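Local coordinates for mannan endo-1,6-alpha-mannosidase (Chaetomium thermophilum, PDB 6RY0), which is Dfg5, a family 76 glycosidase that probably cleaves alpha-1,6-mannosidic linkages and is thought to take part in transferring GPI-anchored glycoproteins into the fungal cell wall, at residues E223-F226 with D227-A231; D343-L346 with P347-T351. One frame throughout, in Å; residues are numbered along the deposited sequence.

Contact 1: E223-F226 with D227-A231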
loop_
_atom_site.group_PDB
_atom_site.type_symbol
_atom_site.label_atom_id
_atom_site.label_comp_id
_atom_site.label_asym_id
_atom_site.label_seq_id
_atom_site.Cartn_x
_atom_site.Cartn_y
_atom_site.Cartn_z
ATOM N N GLU A 223 -11.531 10.031 10.752
ATOM C CA GLU A 223 -11.703 9.964 12.217
ATOM C C GLU A 223 -12.718 8.862 12.551
ATOM O O GLU A 223 -12.514 8.048 13.459
ATOM C CB GLU A 223 -12.177 11.324 12.828
ATOM C CG GLU A 223 -11.277 12.638 12.691
ATOM C CD GLU A 223 -10.398 13.006 13.929
ATOM O OE1 GLU A 223 -10.384 12.166 14.859
ATOM O OE2 GLU A 223 -9.691 14.112 13.952
ATOM N N LYS A 224 -13.858 8.887 11.861
ATOM C CA LYS A 224 -14.932 7.950 12.144
ATOM C C LYS A 224 -14.456 6.519 11.947
ATOM O O LYS A 224 -14.752 5.628 12.768
ATOM C CB LYS A 224 -16.121 8.272 11.222
ATOM C CG LYS A 224 -17.330 7.401 11.400
ATOM C CD LYS A 224 -18.428 7.851 10.435
ATOM C CE LYS A 224 -19.843 7.736 10.968
ATOM N NZ LYS A 224 -20.161 6.333 11.118
ATOM N N ILE A 225 -13.760 6.255 10.841
ATOM C CA ILE A 225 -13.344 4.882 10.560
ATOM C C ILE A 225 -12.257 4.424 11.523
ATOM O O ILE A 225 -12.280 3.270 11.982
ATOM C CB ILE A 225 -12.880 4.749 9.104
ATOM C CG1 ILE A 225 -14.002 5.022 8.149
ATOM C CG2 ILE A 225 -12.162 3.430 8.856
ATOM C CD1 ILE A 225 -15.049 3.936 8.144
ATOM N N PHE A 226 -11.320 5.295 11.865
ATOM C CA PHE A 226 -10.312 4.936 12.859
ATOM C C PHE A 226 -10.967 4.608 14.195
ATOM O O PHE A 226 -10.633 3.618 14.848
ATOM C CB PHE A 226 -9.314 6.073 13.029
ATOM C CG PHE A 226 -8.116 5.651 13.829
ATOM C CD1 PHE A 226 -8.138 5.700 15.207
ATOM C CD2 PHE A 226 -6.949 5.196 13.195
ATOM C CE1 PHE A 226 -7.010 5.289 15.930
ATOM C CE2 PHE A 226 -5.853 4.797 13.912
ATOM C CZ PHE A 226 -5.900 4.840 15.257
ATOM N N ASP A 227 -11.925 5.444 14.601
ATOM C CA ASP A 227 -12.582 5.226 15.867
ATOM C C ASP A 227 -13.362 3.920 15.872
ATOM O O ASP A 227 -13.458 3.258 16.909
ATOM C CB ASP A 227 -13.442 6.421 16.223
ATOM C CG ASP A 227 -12.609 7.646 16.650
ATOM O OD1 ASP A 227 -11.367 7.541 16.823
ATOM O OD2 ASP A 227 -13.209 8.716 16.768
ATOM N N TRP A 228 -13.899 3.531 14.717
ATOM C CA TRP A 228 -14.562 2.252 14.579
ATOM C C TRP A 228 -13.571 1.088 14.733
ATOM O O TRP A 228 -13.820 0.138 15.455
ATOM C CB TRP A 228 -15.318 2.168 13.233
ATOM C CG TRP A 228 -16.003 0.856 13.076
ATOM C CD1 TRP A 228 -17.235 0.517 13.570
ATOM C CD2 TRP A 228 -15.476 -0.326 12.452
ATOM N NE1 TRP A 228 -17.498 -0.798 13.299
ATOM C CE2 TRP A 228 -16.439 -1.345 12.620
ATOM C CE3 TRP A 228 -14.300 -0.628 11.758
ATOM C CZ2 TRP A 228 -16.260 -2.620 12.141
ATOM C CZ3 TRP A 228 -14.128 -1.903 11.260
ATOM C CH2 TRP A 228 -15.088 -2.883 11.475
ATOM N N LEU A 229 -12.427 1.178 14.046
ATOM C CA LEU A 229 -11.397 0.159 14.163
ATOM C C LEU A 229 -10.946 -0.023 15.625
ATOM O O LEU A 229 -10.638 -1.130 16.065
ATOM C CB LEU A 229 -10.204 0.522 13.297
ATOM C CG LEU A 229 -10.373 0.229 11.807
ATOM C CD1 LEU A 229 -9.245 0.886 11.014
ATOM C CD2 LEU A 229 -10.422 -1.265 11.535
ATOM N N TYR A 230 -10.851 1.097 16.333
ATOM C CA TYR A 230 -10.483 1.039 17.746
ATOM C C TYR A 230 -11.629 0.410 18.535
ATOM O O TYR A 230 -11.410 -0.527 19.306
ATOM C CB TYR A 230 -10.121 2.434 18.273
ATOM C CG TYR A 230 -9.473 2.386 19.633
ATOM C CD1 TYR A 230 -8.139 2.037 19.755
ATOM C CD2 TYR A 230 -10.185 2.679 20.771
ATOM C CE1 TYR A 230 -7.529 1.953 20.992
ATOM C CE2 TYR A 230 -9.560 2.609 22.025
ATOM C CZ TYR A 230 -8.243 2.251 22.111
ATOM O OH TYR A 230 -7.591 2.149 23.323
ATOM N N ALA A 231 -12.853 0.892 18.353
ATOM C CA ALA A 231 -13.977 0.381 19.133
ATOM C C ALA A 231 -14.187 -1.118 18.947
ATOM O O ALA A 231 -14.377 -1.837 19.928
ATOM C CB ALA A 231 -15.256 1.149 18.762
#
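Asp227 folds back over the carbonyl of Glu223, one helical turn earlier. Its N-H binds Glu223 O at 2.9 Å, and with CG beside its own backbone N (chi1 -73°) the carboxylate carbon Asp227 CG comes to 3.2 Å from Glu223 O. Asp227 OD2 and Glu223 O, 3.4 Å apart, are both acceptors and share no bond. Two residues further along the ladder, Leu229 N binds Ile225 O at 2.9 Å, and branched aliphatic side chains suit this buried flank, where Ile225 CG2 and Leu229 CD1 approach to 4.4 Å. Phe226 and Asp227 cross at about a right angle, ring and carboxylate planes 74° apart.

Helix 196-213 backs Ile225 and Leu229, while helix 281-298 faces Glu223, Phe226 and Asp227. Trp283 meets the Phe226 ring edge-to-face and, in one of two modelled positions of Glu223, donates from its indole to OE2 as Lys282 forms a salt bridge with OE1. Arg286 reaches Asp227 OD1 in a long, weak ion pair. With a leucine here instead of Asp227, Arg286 would probably be left without this acidic mate. Lys282 and, more weakly, Arg286 are likely to ease the repulsion between the two neighbouring carboxylates.

Contact 2: D343-L346 with P347-T351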
loop_
_atom_site.group_PDB
_atom_site.type_symbol
_atom_site.label_atom_id
_atom_site.label_comp_id
_atom_site.label_asym_id
_atom_site.label_seq_id
_atom_site.Cartn_x
_atom_site.Cartn_y
_atom_site.Cartn_z
ATOM N N ASP A 343 13.870 9.673 14.353
ATOM C CA ASP A 343 14.953 8.909 14.954
ATOM C C ASP A 343 14.517 7.544 15.472
ATOM O O ASP A 343 15.357 6.682 15.683
ATOM C CB ASP A 343 15.617 9.704 16.081
ATOM C CG ASP A 343 16.352 10.949 15.583
ATOM O OD1 ASP A 343 16.672 11.045 14.378
ATOM O OD2 ASP A 343 16.640 11.817 16.418
ATOM N N ARG A 344 13.214 7.319 15.634
ATOM C CA ARG A 344 12.706 6.004 15.964
ATOM C C ARG A 344 12.633 5.104 14.721
ATOM O O ARG A 344 12.692 3.892 14.843
ATOM C CB ARG A 344 11.314 6.066 16.591
ATOM C CG ARG A 344 11.270 6.835 17.910
ATOM C CD ARG A 344 9.870 6.815 18.497
ATOM N NE ARG A 344 9.528 5.485 18.955
ATOM C CZ ARG A 344 8.312 5.141 19.406
ATOM N NH1 ARG A 344 7.290 5.974 19.322
ATOM N NH2 ARG A 344 8.125 3.940 19.927
ATOM N N ILE A 345 12.460 5.692 13.553
ATOM C CA ILE A 345 12.143 4.948 12.356
ATOM C C ILE A 345 13.374 4.766 11.448
ATOM O O ILE A 345 13.655 3.650 11.015
ATOM C CB ILE A 345 10.989 5.616 11.565
ATOM C CG1 ILE A 345 9.684 5.461 12.375
ATOM C CG2 ILE A 345 10.875 5.016 10.157
ATOM C CD1 ILE A 345 8.497 6.190 11.745
ATOM N N LEU A 346 14.065 5.845 11.083
ATOM C CA LEU A 346 15.089 5.718 10.045
ATOM C C LEU A 346 16.183 4.719 10.380
ATOM O O LEU A 346 16.579 3.964 9.501
ATOM C CB LEU A 346 15.666 7.067 9.629
ATOM C CG LEU A 346 14.657 8.020 8.985
ATOM C CD1 LEU A 346 15.373 9.264 8.489
ATOM C CD2 LEU A 346 13.877 7.410 7.844
ATOM N N PRO A 347 16.689 4.658 11.627
ATOM C CA PRO A 347 17.763 3.679 11.895
ATOM C C PRO A 347 17.308 2.243 11.738
ATOM O O PRO A 347 18.102 1.372 11.352
ATOM C CB PRO A 347 18.172 4.005 13.336
ATOM C CG PRO A 347 17.789 5.433 13.504
ATOM C CD PRO A 347 16.500 5.583 12.751
ATOM N N VAL A 348 16.039 1.953 12.050
ATOM C CA VAL A 348 15.509 0.615 11.950
ATOM C C VAL A 348 15.224 0.248 10.476
ATOM O O VAL A 348 15.478 -0.869 10.027
ATOM C CB VAL A 348 14.253 0.560 12.853
ATOM C CG1 VAL A 348 13.620 -0.777 12.801
ATOM C CG2 VAL A 348 14.606 0.979 14.307
ATOM N N LEU A 349 14.715 1.205 9.699
ATOM C CA LEU A 349 14.586 0.946 8.271
ATOM C C LEU A 349 15.961 0.686 7.658
ATOM O O LEU A 349 16.083 -0.128 6.734
ATOM C CB LEU A 349 13.855 2.057 7.542
ATOM C CG LEU A 349 12.415 2.303 7.994
ATOM C CD1 LEU A 349 11.781 3.353 7.107
ATOM C CD2 LEU A 349 11.591 1.016 8.034
ATOM N N ARG A 350 16.981 1.378 8.132
ATOM C CA ARG A 350 18.312 1.135 7.596
ATOM C C ARG A 350 18.786 -0.290 7.880
ATOM O O ARG A 350 19.293 -0.959 6.964
ATOM C CB ARG A 350 19.297 2.160 8.164
ATOM C CG ARG A 350 20.742 1.873 7.907
ATOM C CD ARG A 350 21.078 2.110 6.471
ATOM N NE ARG A 350 22.387 1.525 6.175
ATOM C CZ ARG A 350 23.052 1.757 5.066
ATOM N NH1 ARG A 350 22.564 2.638 4.184
ATOM N NH2 ARG A 350 24.184 1.108 4.850
ATOM N N THR A 351 18.686 -0.769 9.120
ATOM C CA THR A 351 19.119 -2.124 9.384
ATOM C C THR A 351 18.269 -3.147 8.622
ATOM O O THR A 351 18.757 -4.192 8.190
ATOM C CB THR A 351 19.168 -2.456 10.885
ATOM O OG1 THR A 351 17.941 -2.057 11.507
ATOM C CG2 THR A 351 20.310 -1.699 11.545
#
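Leu349 packs back along the helix onto Ile345, four residues earlier, and can be followed atom by atom. Leu349 CB begins 3.8 Å from Ile345 O. Because chi1 of -61° turns the chain beside its own backbone N, Leu349 CG comes to 3.5 Å from Ile345 O. At the tip, Leu349 CD1 meets the methyl Ile345 CG2 at 3.6 Å, the two side chains lying alongside each other and pointing the same way. Leucine and isoleucine suit this buried flank, which packs largely on apolar neighbours such as Val334, Leu291 and Phe299.

The carbonyl between them carries two bonds. Leu349 N donates almost straight to Ile345 O at 3.0 Å, whereas Val348 N reaches Ile345 O only weakly, at 3.1 Å and an N-H...O angle of 124°. Pro347 explains the irregularity: having no N-H, it puts its ring carbon CD 3.3 Å from Asp343 O, where a donor would normally stand, and the helix kinks. Arg344 O likewise receives no bond from Val348 N. The regular pattern, already restored at Leu349 N, continues with Arg350 N on Leu346 O.

Pro347 lies on the exposed side, whereas Ile345 and Leu349 are turned into the protein: Ile345 rests on Val334 and Thr335 of helix 323-337 and on Leu291 of helix 281-298, and Leu349 touches His328. Val348 packs on Leu295, and both Val348 and Leu349 touch Phe299 of strand 299-300. Farther along, Arg350 forms salt bridges with Glu354 and Asp31, so helix 342-358 is joined to the N-terminal part of the chain as well.

How the contacts relate
From the N terminus the chain first reaches contact 1, in the last turns of helix 216-231, and then, after helices 261-278, 281-298 and 323-337, contact 2, near the start of helix 342-358. Each is built from contacts one helical turn apart and closes no longer loop; they run in series, neither nested nor crossed. The centres of contact 1 and contact 2 are about 28 Å apart, and the two do not touch. Helix 281-298 links them: its beginning faces contact 1 through Lys282, Trp283 and Arg286, and its later turns face contact 2 through Leu291, Thr292 and Leu295. Both thus belong to the helical packing of the (alpha/alpha)6 fold of family 76, away from the calcium site.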